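PDB 5GZS: GGDEF family protein from Vibrio cholerae, which probably makes the second messenger cyclic di-GMP with its GGDEF domain, its periplasmic portion binding arginine. Local coordinates for residues Y78-S83 / V154-D159; E306-P311 / R432-L437; R227-N232 / V267-E272. All blocks are in the same frame, centred on the assembly; numbering follows the deposited sequence.

Contact 1. Residues Y78-S83 / V154-D159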
loop_
_atom_site.group_PDB
_atom_site.type_symbol
_atom_site.label_atom_id
_atom_site.label_comp_id
_atom_site.label_asym_id
_atom_site.label_seq_id
_atom_site.Cartn_x
_atom_site.Cartn_y
_atom_site.Cartn_z
ATOM N N TYR A 78 21.993 1.869 -11.819
ATOM C CA TYR A 78 20.718 1.618 -12.490
ATOM C C TYR A 78 20.484 0.102 -12.572
ATOM O O TYR A 78 21.368 -0.659 -12.993
ATOM C CB TYR A 78 20.694 2.258 -13.875
ATOM C CG TYR A 78 20.425 3.746 -13.873
ATOM C CD1 TYR A 78 21.437 4.660 -13.615
ATOM C CD2 TYR A 78 19.156 4.243 -14.157
ATOM C CE1 TYR A 78 21.183 6.015 -13.627
ATOM C CE2 TYR A 78 18.898 5.580 -14.169
ATOM C CZ TYR A 78 19.900 6.466 -13.901
ATOM O OH TYR A 78 19.630 7.824 -13.924
ATOM N N THR A 79 19.296 -0.322 -12.146
ATOM C CA THR A 79 18.993 -1.729 -11.982
ATOM C C THR A 79 17.655 -2.066 -12.623
ATOM O O THR A 79 16.650 -1.394 -12.376
ATOM C CB THR A 79 18.981 -2.129 -10.493
ATOM O OG1 THR A 79 20.306 -1.984 -9.954
ATOM C CG2 THR A 79 18.521 -3.591 -10.314
ATOM N N TYR A 80 17.652 -3.103 -13.460
ATOM C CA TYR A 80 16.501 -3.366 -14.323
ATOM C C TYR A 80 15.990 -4.798 -14.208
ATOM O O TYR A 80 16.765 -5.754 -13.965
ATOM C CB TYR A 80 16.841 -3.067 -15.807
ATOM C CG TYR A 80 17.392 -1.670 -16.084
ATOM C CD1 TYR A 80 18.763 -1.407 -15.963
ATOM C CD2 TYR A 80 16.558 -0.639 -16.498
ATOM C CE1 TYR A 80 19.280 -0.166 -16.212
ATOM C CE2 TYR A 80 17.064 0.625 -16.765
ATOM C CZ TYR A 80 18.436 0.853 -16.607
ATOM O OH TYR A 80 18.969 2.089 -16.843
ATOM N N LEU A 81 14.670 -4.928 -14.370
ATOM C CA LEU A 81 14.054 -6.206 -14.707
ATOM C C LEU A 81 14.072 -6.331 -16.227
ATOM O O LEU A 81 13.413 -5.547 -16.926
ATOM C CB LEU A 81 12.612 -6.304 -14.184
ATOM C CG LEU A 81 11.833 -7.554 -14.635
ATOM C CD1 LEU A 81 12.470 -8.865 -14.117
ATOM C CD2 LEU A 81 10.400 -7.437 -14.204
ATOM N N TYR A 82 14.840 -7.284 -16.744
ATOM C CA TYR A 82 14.796 -7.557 -18.176
ATOM C C TYR A 82 13.759 -8.644 -18.489
ATOM O O TYR A 82 13.728 -9.708 -17.863
ATOM C CB TYR A 82 16.169 -7.982 -18.693
ATOM C CG TYR A 82 17.244 -6.962 -18.475
ATOM C CD1 TYR A 82 17.496 -5.976 -19.426
ATOM C CD2 TYR A 82 18.006 -6.982 -17.319
ATOM C CE1 TYR A 82 18.482 -5.038 -19.229
ATOM C CE2 TYR A 82 18.991 -6.058 -17.106
ATOM C CZ TYR A 82 19.224 -5.079 -18.055
ATOM O OH TYR A 82 20.223 -4.170 -17.829
ATOM N N SER A 83 12.915 -8.393 -19.473
ATOM C CA SER A 83 11.857 -9.351 -19.746
ATOM C C SER A 83 11.256 -9.134 -21.117
ATOM O O SER A 83 11.163 -8.012 -21.623
ATOM C CB SER A 83 10.756 -9.281 -18.671
ATOM O OG SER A 83 10.065 -8.029 -18.665
ATOM N N VAL A 154 12.797 -3.428 -20.506
ATOM C CA VAL A 154 13.204 -3.246 -19.124
ATOM C C VAL A 154 12.136 -2.537 -18.326
ATOM O O VAL A 154 11.289 -1.830 -18.881
ATOM C CB VAL A 154 14.532 -2.455 -19.008
ATOM C CG1 VAL A 154 15.612 -3.258 -19.530
ATOM C CG2 VAL A 154 14.472 -1.188 -19.768
ATOM N N GLN A 155 12.168 -2.784 -17.023
ATOM C CA GLN A 155 11.517 -1.942 -16.036
ATOM C C GLN A 155 12.628 -1.500 -15.044
ATOM O O GLN A 155 13.282 -2.347 -14.410
ATOM C CB GLN A 155 10.378 -2.698 -15.352
ATOM C CG GLN A 155 9.787 -2.036 -14.104
ATOM C CD GLN A 155 9.099 -3.059 -13.169
ATOM O OE1 GLN A 155 8.968 -4.242 -13.501
ATOM N NE2 GLN A 155 8.686 -2.604 -11.989
ATOM N N LEU A 156 12.880 -0.191 -14.962
ATOM C CA LEU A 156 13.838 0.354 -13.998
ATOM C C LEU A 156 13.361 0.047 -12.603
ATOM O O LEU A 156 12.258 0.433 -12.228
ATOM C CB LEU A 156 14.010 1.859 -14.161
ATOM C CG LEU A 156 15.136 2.458 -13.304
ATOM C CD1 LEU A 156 16.427 1.723 -13.612
ATOM C CD2 LEU A 156 15.315 3.973 -13.522
ATOM N N LEU A 157 14.178 -0.661 -11.838
ATOM C CA LEU A 157 13.757 -1.083 -10.520
ATOM C C LEU A 157 14.129 -0.089 -9.434
ATOM O O LEU A 157 13.724 -0.276 -8.307
ATOM C CB LEU A 157 14.350 -2.462 -10.180
ATOM C CG LEU A 157 13.893 -3.636 -11.072
ATOM C CD1 LEU A 157 14.257 -4.944 -10.439
ATOM C CD2 LEU A 157 12.383 -3.600 -11.382
ATOM N N ASN A 158 14.885 0.967 -9.749
ATOM C CA ASN A 158 15.481 1.815 -8.691
ATOM C C ASN A 158 14.457 2.643 -7.939
ATOM O O ASN A 158 14.655 2.996 -6.788
ATOM C CB ASN A 158 16.555 2.750 -9.264
ATOM C CG ASN A 158 17.809 2.006 -9.677
ATOM O OD1 ASN A 158 17.907 1.519 -10.810
ATOM N ND2 ASN A 158 18.774 1.913 -8.771
ATOM N N ASP A 159 13.357 2.963 -8.596
ATOM C CA ASP A 159 12.303 3.694 -7.929
ATOM C C ASP A 159 11.164 2.754 -7.522
ATOM O O ASP A 159 10.068 3.195 -7.217
ATOM C CB ASP A 159 11.838 4.818 -8.842
ATOM C CG ASP A 159 13.011 5.702 -9.311
ATOM O OD1 ASP A 159 13.827 6.130 -8.462
ATOM O OD2 ASP A 159 13.126 5.968 -10.528
#
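Leu156 has its CG anti to the backbone N (chi1 -172°), while Tyr80 sends its ring anti to its own carbonyl carbon (chi1 -54°); together these rotations lay Leu156 CD1 over one face of the Tyr80 ring, 3.8 Å from the ring centroid, a CH-pi contact. The same methyl meets the edge of the Tyr78 ring, with CD1 3.8 Å from Tyr78 CD2, so one methyl touches two tyrosines, one at its face and one at its edge. Farther along this face, Val154 CB packs on Tyr80 CD2 and Val154 CG1 lies against Tyr82. The hydroxyls of Tyr78 and Tyr80 bond to Gln200 and Gln203 of helix 189-218, and that of Tyr82 to Ala140 O. The backbones form an antiparallel ladder: Leu81 and Gln155 make the hydrogen-bonded pair, and Leu157 N reaches Thr79 O at 2.6 Å. Just past strand 154-156, Asn158 OD1 accepts Thr79 N at 2.7 Å through an in-plane lone pair. Thr79 OG1 bonds to Tyr103 of the arginine pocket; the Thr79 side chain lies about 6 Å from the ligand. With strand 137-140 on its other side, strand 79-83 is the middle of a three-stranded antiparallel sheet in a solute-binding domain of family 3.

Contact 2. Residues E306-P311 / R432-L437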
loop_
_atom_site.group_PDB
_atom_site.type_symbol
_atom_site.label_atom_id
_atom_site.label_comp_id
_atom_site.label_asym_id
_atom_site.label_seq_id
_atom_site.Cartn_x
_atom_site.Cartn_y
_atom_site.Cartn_z
ATOM N N GLU A 306 -2.039 1.390 -19.955
ATOM C CA GLU A 306 -1.922 1.070 -18.534
ATOM C C GLU A 306 -2.240 2.320 -17.753
ATOM O O GLU A 306 -2.153 3.407 -18.313
ATOM C CB GLU A 306 -0.514 0.570 -18.180
ATOM C CG GLU A 306 -0.194 -0.855 -18.658
ATOM C CD GLU A 306 1.234 -1.262 -18.336
ATOM O OE1 GLU A 306 1.900 -0.497 -17.596
ATOM O OE2 GLU A 306 1.692 -2.328 -18.823
ATOM N N SER A 307 -2.609 2.176 -16.476
ATOM C CA SER A 307 -2.941 3.333 -15.630
ATOM C C SER A 307 -1.727 4.230 -15.418
ATOM O O SER A 307 -0.610 3.769 -15.531
ATOM C CB SER A 307 -3.482 2.883 -14.278
ATOM O OG SER A 307 -4.351 1.779 -14.435
ATOM N N TYR A 308 -1.946 5.508 -15.119
ATOM C CA TYR A 308 -0.833 6.411 -14.817
ATOM C C TYR A 308 -1.123 7.250 -13.583
ATOM O O TYR A 308 -0.303 8.065 -13.162
ATOM C CB TYR A 308 -0.517 7.319 -16.011
ATOM C CG TYR A 308 -1.619 8.270 -16.439
ATOM C CD1 TYR A 308 -1.725 9.542 -15.881
ATOM C CD2 TYR A 308 -2.540 7.907 -17.413
ATOM C CE1 TYR A 308 -2.725 10.417 -16.270
ATOM C CE2 TYR A 308 -3.544 8.781 -17.815
ATOM C CZ TYR A 308 -3.629 10.031 -17.236
ATOM O OH TYR A 308 -4.623 10.899 -17.631
ATOM N N TYR A 309 -2.305 7.054 -13.017
ATOM C CA TYR A 309 -2.677 7.730 -11.787
ATOM C C TYR A 309 -3.734 6.905 -11.066
ATOM O O TYR A 309 -4.484 6.144 -11.701
ATOM C CB TYR A 309 -3.187 9.149 -12.059
ATOM C CG TYR A 309 -3.514 9.889 -10.795
ATOM C CD1 TYR A 309 -2.512 10.355 -9.967
ATOM C CD2 TYR A 309 -4.830 10.089 -10.411
ATOM C CE1 TYR A 309 -2.814 11.015 -8.785
ATOM C CE2 TYR A 309 -5.145 10.747 -9.240
ATOM C CZ TYR A 309 -4.137 11.205 -8.431
ATOM O OH TYR A 309 -4.462 11.856 -7.265
ATOM N N HIS A 310 -3.788 7.032 -9.743
ATOM C CA HIS A 310 -4.771 6.268 -8.979
ATOM C C HIS A 310 -5.503 7.113 -7.964
ATOM O O HIS A 310 -5.081 7.210 -6.810
ATOM C CB HIS A 310 -4.100 5.104 -8.295
ATOM C CG HIS A 310 -3.269 4.291 -9.220
ATOM N ND1 HIS A 310 -3.763 3.188 -9.885
ATOM C CD2 HIS A 310 -1.980 4.432 -9.615
ATOM C CE1 HIS A 310 -2.804 2.668 -10.633
ATOM N NE2 HIS A 310 -1.715 3.403 -10.486
ATOM N N PRO A 311 -6.616 7.716 -8.401
ATOM C CA PRO A 311 -7.422 8.637 -7.606
ATOM C C PRO A 311 -7.975 7.977 -6.378
ATOM O O PRO A 311 -8.226 6.764 -6.381
ATOM C CB PRO A 311 -8.553 9.028 -8.557
ATOM C CG PRO A 311 -8.051 8.682 -9.920
ATOM C CD PRO A 311 -7.193 7.504 -9.739
ATOM N N ARG A 432 4.245 1.667 -22.717
ATOM C CA ARG A 432 5.695 1.749 -22.550
ATOM C C ARG A 432 6.163 3.174 -22.353
ATOM O O ARG A 432 6.958 3.436 -21.459
ATOM C CB ARG A 432 6.410 1.131 -23.739
ATOM C CG ARG A 432 6.127 -0.348 -23.899
ATOM C CD ARG A 432 6.775 -0.888 -25.163
ATOM N NE ARG A 432 8.228 -0.728 -25.164
ATOM C CZ ARG A 432 9.005 -1.187 -26.136
ATOM N NH1 ARG A 432 8.453 -1.827 -27.163
ATOM N NH2 ARG A 432 10.317 -1.011 -26.091
ATOM N N ALA A 433 5.683 4.107 -23.169
ATOM C CA ALA A 433 6.160 5.484 -23.029
ATOM C C ALA A 433 5.885 6.010 -21.619
ATOM O O ALA A 433 6.721 6.685 -21.016
ATOM C CB ALA A 433 5.516 6.396 -24.067
ATOM N N ILE A 434 4.709 5.682 -21.098
ATOM C CA ILE A 434 4.336 6.046 -19.739
ATOM C C ILE A 434 5.246 5.399 -18.674
ATOM O O ILE A 434 5.648 6.083 -17.721
ATOM C CB ILE A 434 2.887 5.664 -19.467
ATOM C CG1 ILE A 434 1.944 6.672 -20.130
ATOM C CG2 ILE A 434 2.631 5.590 -17.972
ATOM C CD1 ILE A 434 0.493 6.174 -20.196
ATOM N N LYS A 435 5.581 4.108 -18.830
ATOM C CA LYS A 435 6.521 3.458 -17.901
ATOM C C LYS A 435 7.824 4.225 -17.776
ATOM O O LYS A 435 8.238 4.575 -16.663
ATOM C CB LYS A 435 6.821 2.021 -18.304
ATOM C CG LYS A 435 5.650 1.108 -18.043
ATOM C CD LYS A 435 5.955 -0.340 -18.271
ATOM C CE LYS A 435 4.660 -1.058 -18.606
ATOM N NZ LYS A 435 4.632 -2.502 -18.224
HETATM N N MSE A 436 8.437 4.510 -18.917
HETATM C CA MSE A 436 9.693 5.219 -18.954
HETATM C C MSE A 436 9.558 6.623 -18.442
HETATM O O MSE A 436 10.603 7.293 -18.292
HETATM C CB MSE A 436 10.200 5.262 -20.392
HETATM C CG MSE A 436 10.923 3.970 -20.755
HETATM SE SE MSE A 436 11.548 4.068 -22.620
HETATM C CE MSE A 436 10.483 2.576 -23.343
ATOM N N LEU A 437 8.346 7.106 -18.167
ATOM C CA LEU A 437 8.249 8.463 -17.695
ATOM C C LEU A 437 8.443 8.554 -16.202
ATOM O O LEU A 437 8.323 7.566 -15.508
ATOM C CB LEU A 437 6.916 9.089 -18.082
ATOM C CG LEU A 437 6.609 9.479 -19.529
ATOM C CD1 LEU A 437 5.149 9.804 -19.672
ATOM C CD2 LEU A 437 7.457 10.617 -20.047
#
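The backbones come nearest at Tyr308 and Ile434, whose CA atoms are 7.1 Å apart, where the irregular segment 306-311 passes the C-terminal part of helix 421-435. At that spacing no main-chain bond joins them, and side chains bridge the gap in two ways. The buried half is apolar: Tyr308 CB meets Ile434 CG2 at 4.1 Å. Tyr308 carries its ring between its backbone N and carbonyl carbon (chi1 63°), which leads the phenol away from the helix and leaves CB as the part that touches Ile434. The phenol hydroxyl bonds instead to Ser249 OG. The other half is polar and lies near the surface. Here Lys435 NZ forms a salt bridge with Glu306 OE2 at 3.0 Å, approaching on the syn lone pair, the side of the other carboxylate oxygen. Both chains are extended beyond CG and cross at about a right angle, and the carboxylate also lies against the lysine CE methylene, with Glu306 CD 3.4 Å from Lys435 CE. A weak hydrogen bond from the ammonium to Gly86 O gives it a second partner. This apolar contact with a salt bridge at its rim joins the end of helix 421-435 to the loop leading from strand 303-304 into strand 312-318. Around it, helix 248-259 packs against Ile434 through Val252, and Tyr308 rests on Ala290 and Pro291 of strand 288-292.

Contact 3. Residues R227-N232 / V267-E272; sequences RVKLEN and VSNGQE
Val267 meets Arg227 and Lys229 at the edge of a mixed sheet, where parallel strands 226-230 and 264-266 are joined by a beta-alpha-beta crossover through helix 248-259 in the second solute-binding region. Val267 N continues the strand pairing into the loop, giving its hydrogen to Val228 O at 2.8 Å. One rung later a water takes over, accepting from Leu230 N and donating to Val267 O. Both basic chains cross the valine at about a right angle. Arg227 bends at chi3 (83°), which turns one face of its guanidinium to Val267, with CG2 3.6 Å above that plane. Lys229 stays extended and passes on, its CG 3.8 Å from Val267 CG2. Its ammonium then reaches Gln271, where NZ is 3.2 Å from OE1 and approaches from above the amide plane, 52° out of it; Asp280 is a second, weak partner of this ammonium, in a long ion pair. Farther along the loop, beyond a cis peptide bond, Glu272 OE1 accepts Asn232 N at 2.7 Å on its syn side, somewhat out of the carboxylate plane. The Glu231 and Glu272 side chains cross obliquely, their carboxylate planes 38° apart. Bridging these like charges from one side, and expected to ease their mutual repulsion, a second water donates to Glu231 OE2 at 3.2 Å and to Glu272 OE1 at 3.0 Å.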
loop_
_atom_site.group_PDB
_atom_site.type_symbol
_atom_site.label_atom_id
_atom_site.label_comp_id
_atom_site.label_asym_id
_atom_site.label_seq_id
_atom_site.Cartn_x
_atom_site.Cartn_y
_atom_site.Cartn_z
ATOM N N ARG A 227 -5.134 13.438 -32.997
ATOM C CA ARG A 227 -6.008 14.385 -32.289
ATOM C C ARG A 227 -6.360 13.911 -30.873
ATOM O O ARG A 227 -6.845 12.802 -30.670
ATOM C CB ARG A 227 -7.276 14.645 -33.101
ATOM C CG ARG A 227 -6.941 15.126 -34.509
ATOM C CD ARG A 227 -8.171 15.456 -35.360
ATOM N NE ARG A 227 -8.699 16.795 -35.107
ATOM C CZ ARG A 227 -9.756 17.019 -34.346
ATOM N NH1 ARG A 227 -10.380 15.991 -33.785
ATOM N NH2 ARG A 227 -10.183 18.255 -34.140
ATOM N N VAL A 228 -6.082 14.791 -29.877
ATOM C CA VAL A 228 -6.209 14.485 -28.460
ATOM C C VAL A 228 -7.271 15.394 -27.829
ATOM O O VAL A 228 -7.348 16.579 -28.153
ATOM C CB VAL A 228 -4.862 14.777 -27.757
ATOM C CG1 VAL A 228 -4.847 14.260 -26.330
ATOM C CG2 VAL A 228 -3.726 14.158 -28.524
ATOM N N LYS A 229 -8.099 14.855 -26.937
ATOM C CA LYS A 229 -8.976 15.710 -26.129
ATOM C C LYS A 229 -8.755 15.480 -24.651
ATOM O O LYS A 229 -8.516 14.347 -24.222
ATOM C CB LYS A 229 -10.457 15.524 -26.464
ATOM C CG LYS A 229 -10.811 16.146 -27.761
ATOM C CD LYS A 229 -12.262 16.591 -27.806
ATOM C CE LYS A 229 -12.564 17.164 -29.196
ATOM N NZ LYS A 229 -13.933 17.674 -29.336
ATOM N N LEU A 230 -8.832 16.555 -23.873
ATOM C CA LEU A 230 -8.722 16.417 -22.425
ATOM C C LEU A 230 -10.053 16.687 -21.762
ATOM O O LEU A 230 -10.701 17.696 -22.042
ATOM C CB LEU A 230 -7.654 17.343 -21.860
ATOM C CG LEU A 230 -6.222 16.994 -22.259
ATOM C CD1 LEU A 230 -5.256 18.023 -21.692
ATOM C CD2 LEU A 230 -5.841 15.586 -21.833
ATOM N N GLU A 231 -10.460 15.768 -20.895
ATOM C CA GLU A 231 -11.720 15.888 -20.189
ATOM C C GLU A 231 -11.738 17.180 -19.365
ATOM O O GLU A 231 -10.803 17.457 -18.609
ATOM C CB GLU A 231 -11.959 14.652 -19.302
ATOM C CG GLU A 231 -13.449 14.357 -18.992
ATOM C CD GLU A 231 -14.051 13.230 -19.849
ATOM O OE1 GLU A 231 -13.389 12.176 -20.038
ATOM O OE2 GLU A 231 -15.198 13.401 -20.323
ATOM N N ASN A 232 -12.788 17.979 -19.533
ATOM C CA ASN A 232 -12.922 19.212 -18.761
ATOM C C ASN A 232 -14.307 19.348 -18.135
ATOM O O ASN A 232 -14.812 20.444 -17.912
ATOM C CB ASN A 232 -12.530 20.446 -19.590
ATOM C CG ASN A 232 -11.254 21.110 -19.070
ATOM O OD1 ASN A 232 -11.029 21.164 -17.863
ATOM N ND2 ASN A 232 -10.416 21.603 -19.978
ATOM N N VAL A 267 -6.894 19.233 -28.941
ATOM C CA VAL A 267 -8.007 20.000 -29.521
ATOM C C VAL A 267 -9.207 20.177 -28.559
ATOM O O VAL A 267 -9.511 19.298 -27.764
ATOM C CB VAL A 267 -8.486 19.352 -30.818
ATOM C CG1 VAL A 267 -7.382 19.402 -31.854
ATOM C CG2 VAL A 267 -8.887 17.918 -30.571
ATOM N N SER A 268 -9.870 21.331 -28.646
ATOM C CA SER A 268 -11.012 21.662 -27.790
ATOM C C SER A 268 -12.075 22.411 -28.563
ATOM O O SER A 268 -11.750 23.011 -29.575
ATOM C CB SER A 268 -10.574 22.536 -26.619
ATOM O OG SER A 268 -9.316 22.111 -26.151
ATOM N N ASN A 269 -13.303 22.472 -28.046
ATOM C CA ASN A 269 -14.277 23.545 -28.348
ATOM C C ASN A 269 -14.898 24.364 -27.220
ATOM O O ASN A 269 -14.309 25.329 -26.776
ATOM C CB ASN A 269 -15.437 23.094 -29.244
ATOM C CG ASN A 269 -15.047 22.028 -30.224
ATOM O OD1 ASN A 269 -13.984 22.066 -30.812
ATOM N ND2 ASN A 269 -15.918 21.081 -30.413
ATOM N N GLY A 270 -16.069 23.952 -26.739
ATOM C CA GLY A 270 -16.663 24.307 -25.457
ATOM C C GLY A 270 -17.406 23.237 -24.671
ATOM O O GLY A 270 -17.174 23.017 -23.487
ATOM N N GLN A 271 -18.325 22.558 -25.330
ATOM C CA GLN A 271 -18.825 21.284 -24.851
ATOM C C GLN A 271 -19.473 21.414 -23.456
ATOM O O GLN A 271 -20.099 22.419 -23.187
ATOM C CB GLN A 271 -17.653 20.298 -24.879
ATOM C CG GLN A 271 -17.156 20.064 -26.281
ATOM C CD GLN A 271 -16.569 18.695 -26.502
ATOM O OE1 GLN A 271 -15.367 18.552 -26.574
ATOM N NE2 GLN A 271 -17.419 17.696 -26.642
ATOM N N GLU A 272 -19.314 20.456 -22.542
ATOM C CA GLU A 272 -19.030 19.027 -22.730
ATOM C C GLU A 272 -19.951 18.314 -21.753
ATOM O O GLU A 272 -20.511 17.265 -22.058
ATOM C CB GLU A 272 -17.544 18.665 -22.546
ATOM C CG GLU A 272 -16.926 18.891 -21.184
ATOM C CD GLU A 272 -15.427 18.623 -21.112
ATOM O OE1 GLU A 272 -15.031 17.454 -20.971
ATOM O OE2 GLU A 272 -14.642 19.577 -21.170
HETATM O O HOH W 1 -9.646 19.041 -25.287
HETATM O O HOH W 2 -17.252 15.515 -21.508
#

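Overall arrangement
Contacts 1 and 3 belong to different solute-binding regions of the chain, their centres 36 Å apart, and contact 2 lies between them, its centre 15 Å from that of contact 1 and 21 Å from that of contact 3. Contact 1 lies nearest the bound arginine: its Thr79 side chain is about 6 Å from the ligand and bonds to the pocket residue Tyr103. Contacts 2 and 3 are related through one five-stranded sheet: contact 3 is at the edge formed by strand 264-266, whereas segment 306-311 follows the opposite edge strand, 303-304. Helix 189-218 relates contacts 1 and 2: Tyr80 and Val154 pack on its Arg207, as does Met436, although the nearest atoms of the two contacts are about 6 Å apart.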